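PDB 2VPT: lipolytic enzyme from Clostridium thermocellum, which hydrolyses acetyl esters of xylan, acting as the family 3 carbohydrate esterase catalytic domain of a longer, dockerin-bearing cellulosomal protein. Local coordinates for residues V159-I164 and N189-Y194; F88-G93 and A126-W131. One frame throughout, in Å; residues are numbered along the deposited sequence.

Overall arrangement
From the N terminus, interaction 2 comes first. It closes the stretch from strand 86-90 through helices 93-99 and 104-117 to the end of strand 122-126, a beta-alpha-beta unit whose two parallel strands are neighbours in the central sheet. The chain then runs through two helices to strand 156-159. Interaction 1 opens at the last residue of that strand and closes on helix 181-203, the C-terminal helix packed against the sheet. The two loops neither nest nor cross; they follow in series. Their centres are about 11 Å apart, and they touch where Asp127 of interaction 2 meets the 3-10 turn of 159-164, through a probable hydrogen bond with Ser162.

Interaction 1: residues V159-I164 and N189-Y194; sequences VKLSEI and NIWYKY
The end of strand 156-159 and the 3-10 turn after it pack against the C-terminal helix 181-203, and Ile190 sits in the middle of the joint between Leu161 and Ile164. Ile190 CG2 lies 3.8 Å from Leu161 CD2 and also rests against the backbone O of Lys160, while Ile190 CD1 comes 3.9 Å from Ile164 CB. A branched aliphatic residue suits this place because its two arms serve two different parts of the turn. One helix position further on, Trp191 offers one indole face to the same segment. Val159 CG1 lies 4.3 Å from the centroid of the Trp191 six-membered ring, and Leu161 CD2 4.1 Å from that of the Trp191 five-membered ring, both as CH-pi contacts. In this alpha/beta fold of the SGNH hydrolases the last helix packs on the central sheet, and Trp191 helps to fill that interface: it also touches Phe124 and Ala126 of strand 122-126 and stacks with Tyr27 and Phe88. At the outer margin the contact turns polar. A first torsion of 86° tucks Glu163 CG over its own backbone, and the extended chain beyond reaches across to the helix. Glu163 OE1 accepts a short hydrogen bond of 2.5 Å from Tyr194 OH, and Glu163 OE2 forms a salt bridge of 2.8 Å with Lys193 NZ. Both donors come on the syn sides but clearly tilted from the carboxylate plane, the hydroxyl by 31°. Together they restrain the carboxylate, whose plane is turned 58° from the phenol ring, and the ammonium probably favours its ionised form. Tyrosine serves twice here: buried Lys160 N, which lacks a conventional acceptor, stands 3.9 Å above the Tyr194 ring plane with its N-H pointing almost straight into the ring, probably an N-H...pi interaction.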
# COMPACT_ATOMS: atom_id res chain seq x y z
N VAL A 159 7.20 5.19 22.62
CA VAL A 159 8.09 5.66 21.58
C VAL A 159 7.68 7.08 21.21
O VAL A 159 6.62 7.30 20.61
CB VAL A 159 8.06 4.74 20.35
CG1 VAL A 159 8.97 5.29 19.24
CG2 VAL A 159 8.45 3.30 20.76
N LYS A 160 8.49 8.04 21.62
CA LYS A 160 8.14 9.45 21.45
C LYS A 160 8.50 9.97 20.06
O LYS A 160 9.42 10.77 19.90
CB LYS A 160 8.84 10.29 22.53
CG LYS A 160 8.29 11.70 22.64
CD LYS A 160 8.91 12.47 23.80
CE LYS A 160 8.75 13.95 23.65
NZ LYS A 160 9.04 14.66 24.93
N LEU A 161 7.75 9.54 19.06
CA LEU A 161 7.95 10.06 17.71
C LEU A 161 7.77 11.57 17.62
O LEU A 161 8.33 12.23 16.73
CB LEU A 161 7.02 9.35 16.71
CG LEU A 161 7.19 7.83 16.61
CD1 LEU A 161 6.26 7.25 15.56
CD2 LEU A 161 8.64 7.45 16.30
N SER A 162 7.00 12.14 18.55
CA SER A 162 6.81 13.59 18.58
C SER A 162 8.07 14.40 18.91
O SER A 162 8.05 15.62 18.73
CB SER A 162 5.71 13.97 19.56
OG SER A 162 6.02 13.56 20.88
N GLU A 163 9.14 13.72 19.33
CA GLU A 163 10.42 14.40 19.58
C GLU A 163 11.19 14.68 18.28
O GLU A 163 12.25 15.33 18.31
CB GLU A 163 11.28 13.61 20.57
CG GLU A 163 12.14 12.51 19.95
CD GLU A 163 12.89 11.69 20.98
OE1 GLU A 163 12.46 11.64 22.15
OE2 GLU A 163 13.91 11.08 20.60
N ILE A 164 10.67 14.21 17.15
CA ILE A 164 11.19 14.55 15.84
C ILE A 164 11.52 16.04 15.74
O ILE A 164 10.75 16.89 16.18
CB ILE A 164 10.20 14.11 14.71
CG1 ILE A 164 10.82 14.31 13.32
CG2 ILE A 164 8.86 14.86 14.84
CD1 ILE A 164 10.03 13.61 12.21
N ASN A 189 14.61 6.51 12.88
CA ASN A 189 15.68 6.73 13.86
C ASN A 189 15.19 6.83 15.29
O ASN A 189 15.86 6.37 16.21
CB ASN A 189 16.58 7.89 13.44
CG ASN A 189 17.61 7.42 12.40
OD1 ASN A 189 17.37 7.45 11.21
ND2 ASN A 189 18.74 6.92 12.89
N ILE A 190 13.98 7.36 15.48
CA ILE A 190 13.39 7.45 16.81
C ILE A 190 12.89 6.07 17.26
O ILE A 190 13.12 5.67 18.40
CB ILE A 190 12.28 8.51 16.87
CG1 ILE A 190 12.84 9.90 16.50
CG2 ILE A 190 11.64 8.54 18.27
CD1 ILE A 190 11.78 10.93 16.20
N TRP A 191 12.24 5.30 16.38
CA TRP A 191 11.94 3.93 16.74
C TRP A 191 13.21 3.20 17.19
O TRP A 191 13.19 2.47 18.18
CB TRP A 191 11.35 3.14 15.56
CG TRP A 191 9.89 3.41 15.24
CD1 TRP A 191 9.42 4.19 14.24
CD2 TRP A 191 8.73 2.89 15.92
NE1 TRP A 191 8.04 4.19 14.24
CE2 TRP A 191 7.60 3.39 15.26
CE3 TRP A 191 8.54 2.04 17.01
CZ2 TRP A 191 6.29 3.08 15.66
CZ3 TRP A 191 7.25 1.73 17.41
CH2 TRP A 191 6.14 2.24 16.73
N TYR A 192 14.30 3.35 16.43
CA TYR A 192 15.55 2.69 16.79
C TYR A 192 15.98 3.09 18.20
O TYR A 192 16.26 2.24 19.03
CB TYR A 192 16.63 3.00 15.75
CG TYR A 192 17.95 2.32 16.03
CD1 TYR A 192 18.25 1.08 15.49
CD2 TYR A 192 18.89 2.92 16.86
CE1 TYR A 192 19.46 0.46 15.75
CE2 TYR A 192 20.10 2.32 17.11
CZ TYR A 192 20.37 1.09 16.58
OH TYR A 192 21.59 0.48 16.84
N LYS A 193 16.03 4.39 18.44
CA LYS A 193 16.42 4.92 19.75
C LYS A 193 15.68 4.24 20.90
O LYS A 193 16.28 3.83 21.90
CB LYS A 193 16.21 6.43 19.78
CG LYS A 193 16.39 7.09 21.15
CD LYS A 193 16.19 8.58 21.05
CE LYS A 193 16.17 9.21 22.44
NZ LYS A 193 15.96 10.66 22.39
N TYR A 194 14.37 4.13 20.76
CA TYR A 194 13.52 3.63 21.85
C TYR A 194 13.38 2.12 21.90
O TYR A 194 12.94 1.57 22.91
CB TYR A 194 12.14 4.32 21.79
CG TYR A 194 12.16 5.76 22.29
CD1 TYR A 194 11.94 6.05 23.63
CD2 TYR A 194 12.38 6.82 21.43
CE1 TYR A 194 11.97 7.34 24.09
CE2 TYR A 194 12.41 8.14 21.89
CZ TYR A 194 12.21 8.39 23.23
OH TYR A 194 12.23 9.68 23.72

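Interaction 2: residues F88-G93 and A126-W131; sequences FLWIGG and ADYYPW
Trp90 and Tyr128 meet as an edge-to-face pair, the pyrrole edge of the indole directed at the phenol face. The centroid of the five-membered ring of Trp90 is 4.1 Å from that of Tyr128, with the planes 52° apart. Trp90 NE1 stands 3.1 Å above the Tyr128 plane, over its centre, its N-H turned roughly toward the ring; Asp127 O is also near NE1, but at too poor an angle to bond. Ala126 CB lies over an indole face, 4.2 Å from the five-membered ring centroid of Trp90, and its small methyl suits so close a neighbour. At the rim of the six-membered ring, Trp90 CZ2 meets Tyr129 CD2 at 3.9 Å, edge against edge. With CG anti to the backbone N (chi1 -174°), Trp90 swings its indole along the departing 126-131 chain. Here are the C-terminal ends of the parallel strands, where SGNH hydrolases assemble their active site, and Gly92 and Gly93 begin what appears to be the Gly-x-Asn-Asp block of that family. Tyr129 lies near the probable Ser-His-Asp triad. Gly92 occupies the N-cap position, where at its positive phi a side chain would press on the preceding carbonyl O. Gly93 N, next in line, donates a 3.0 Å hydrogen bond to Tyr128 OH at 159°. Having no side chain, Gly93 permits the phenol to come this close. The same hydroxyl is also hydrogen-bonded to Asp13, which fixes the far end of the ring. Behind this shell the strands are still joined: Ala126 N donates to Leu89 O at 3.0 Å. Past that bond a water spans the gap, accepting from Ile91 N at 2.9 Å and donating to Ala126 O at 2.8 Å. Further out, Leu89 and Ile91 pack against helix 104-117, while Asp127 turns its carboxylate to Ser162.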
# COMPACT_ATOMS: atom_id res chain seq x y z
N PHE A 88 4.80 -3.16 17.19
CA PHE A 88 5.02 -1.73 17.09
C PHE A 88 3.67 -1.11 16.78
O PHE A 88 3.21 -1.17 15.63
CB PHE A 88 5.99 -1.38 15.95
CG PHE A 88 7.44 -1.73 16.17
CD1 PHE A 88 7.97 -2.06 17.40
CD2 PHE A 88 8.30 -1.67 15.08
CE1 PHE A 88 9.34 -2.32 17.54
CE2 PHE A 88 9.66 -1.94 15.21
CZ PHE A 88 10.16 -2.26 16.44
N LEU A 89 3.02 -0.53 17.77
CA LEU A 89 1.66 0.00 17.61
C LEU A 89 1.70 1.52 17.45
O LEU A 89 2.26 2.24 18.27
CB LEU A 89 0.81 -0.40 18.82
CG LEU A 89 -0.65 0.06 18.79
CD1 LEU A 89 -1.40 -0.61 17.65
CD2 LEU A 89 -1.33 -0.23 20.11
N TRP A 90 1.09 2.02 16.39
CA TRP A 90 1.06 3.44 16.10
C TRP A 90 -0.32 3.74 15.54
O TRP A 90 -0.60 3.53 14.35
CB TRP A 90 2.19 3.80 15.12
CG TRP A 90 2.34 5.26 14.86
CD1 TRP A 90 1.73 6.28 15.53
CD2 TRP A 90 3.15 5.88 13.86
NE1 TRP A 90 2.10 7.49 15.00
CE2 TRP A 90 3.00 7.27 13.98
CE3 TRP A 90 4.01 5.38 12.87
CZ2 TRP A 90 3.66 8.16 13.15
CZ3 TRP A 90 4.67 6.28 12.06
CH2 TRP A 90 4.49 7.64 12.21
N ILE A 91 -1.21 4.23 16.42
CA ILE A 91 -2.63 4.29 16.07
C ILE A 91 -3.36 5.37 16.87
O ILE A 91 -2.92 5.77 17.95
CB ILE A 91 -3.26 2.90 16.31
CG1 ILE A 91 -4.56 2.69 15.53
CG2 ILE A 91 -3.42 2.62 17.79
CD1 ILE A 91 -4.40 2.62 14.02
N GLY A 92 -4.46 5.86 16.29
CA GLY A 92 -5.39 6.77 16.98
C GLY A 92 -5.53 8.12 16.35
O GLY A 92 -6.45 8.87 16.69
N GLY A 93 -4.66 8.46 15.42
CA GLY A 93 -4.77 9.72 14.73
C GLY A 93 -6.08 9.84 13.97
O GLY A 93 -6.67 10.91 13.90
N ALA A 126 3.55 4.24 20.03
CA ALA A 126 4.06 5.53 19.55
C ALA A 126 3.02 6.65 19.58
O ALA A 126 1.83 6.41 19.39
CB ALA A 126 4.57 5.38 18.13
N ASP A 127 3.49 7.87 19.81
CA ASP A 127 2.73 9.06 19.45
C ASP A 127 3.08 9.53 18.02
O ASP A 127 3.80 8.81 17.31
CB ASP A 127 2.82 10.16 20.53
CG ASP A 127 4.16 10.85 20.60
OD1 ASP A 127 5.10 10.46 19.89
OD2 ASP A 127 4.24 11.83 21.39
N TYR A 128 2.56 10.67 17.59
CA TYR A 128 2.72 11.15 16.22
C TYR A 128 3.67 12.33 16.11
O TYR A 128 3.83 13.12 17.03
CB TYR A 128 1.35 11.56 15.65
CG TYR A 128 0.43 10.41 15.35
CD1 TYR A 128 0.22 9.99 14.06
CD2 TYR A 128 -0.25 9.73 16.37
CE1 TYR A 128 -0.63 8.94 13.77
CE2 TYR A 128 -1.08 8.67 16.09
CZ TYR A 128 -1.26 8.27 14.78
OH TYR A 128 -2.12 7.21 14.50
N TYR A 129 4.30 12.44 14.95
CA TYR A 129 4.95 13.69 14.57
C TYR A 129 3.87 14.79 14.64
O TYR A 129 2.69 14.53 14.43
CB TYR A 129 5.58 13.58 13.17
CG TYR A 129 4.62 13.15 12.09
CD1 TYR A 129 3.96 14.09 11.32
CD2 TYR A 129 4.36 11.80 11.86
CE1 TYR A 129 3.06 13.72 10.34
CE2 TYR A 129 3.46 11.41 10.88
CZ TYR A 129 2.82 12.37 10.12
OH TYR A 129 1.93 12.00 9.12
N PRO A 130 4.27 16.02 14.96
CA PRO A 130 3.28 17.08 15.26
C PRO A 130 2.65 17.76 14.03
O PRO A 130 2.76 18.98 13.86
CB PRO A 130 4.11 18.07 16.08
CG PRO A 130 5.46 17.97 15.46
CD PRO A 130 5.65 16.50 15.16
N TRP A 131 1.98 16.97 13.20
CA TRP A 131 1.34 17.48 11.99
C TRP A 131 0.18 16.57 11.62
O TRP A 131 0.36 15.36 11.55
CB TRP A 131 2.35 17.50 10.84
CG TRP A 131 1.85 18.23 9.64
CD1 TRP A 131 1.36 17.68 8.50
CD2 TRP A 131 1.78 19.64 9.47
NE1 TRP A 131 1.00 18.67 7.61
CE2 TRP A 131 1.25 19.89 8.19
CE3 TRP A 131 2.12 20.73 10.27
CZ2 TRP A 131 1.04 21.18 7.69
CZ3 TRP A 131 1.92 22.02 9.78
CH2 TRP A 131 1.39 22.23 8.50
O HOH W 1 -0.33 4.68 19.14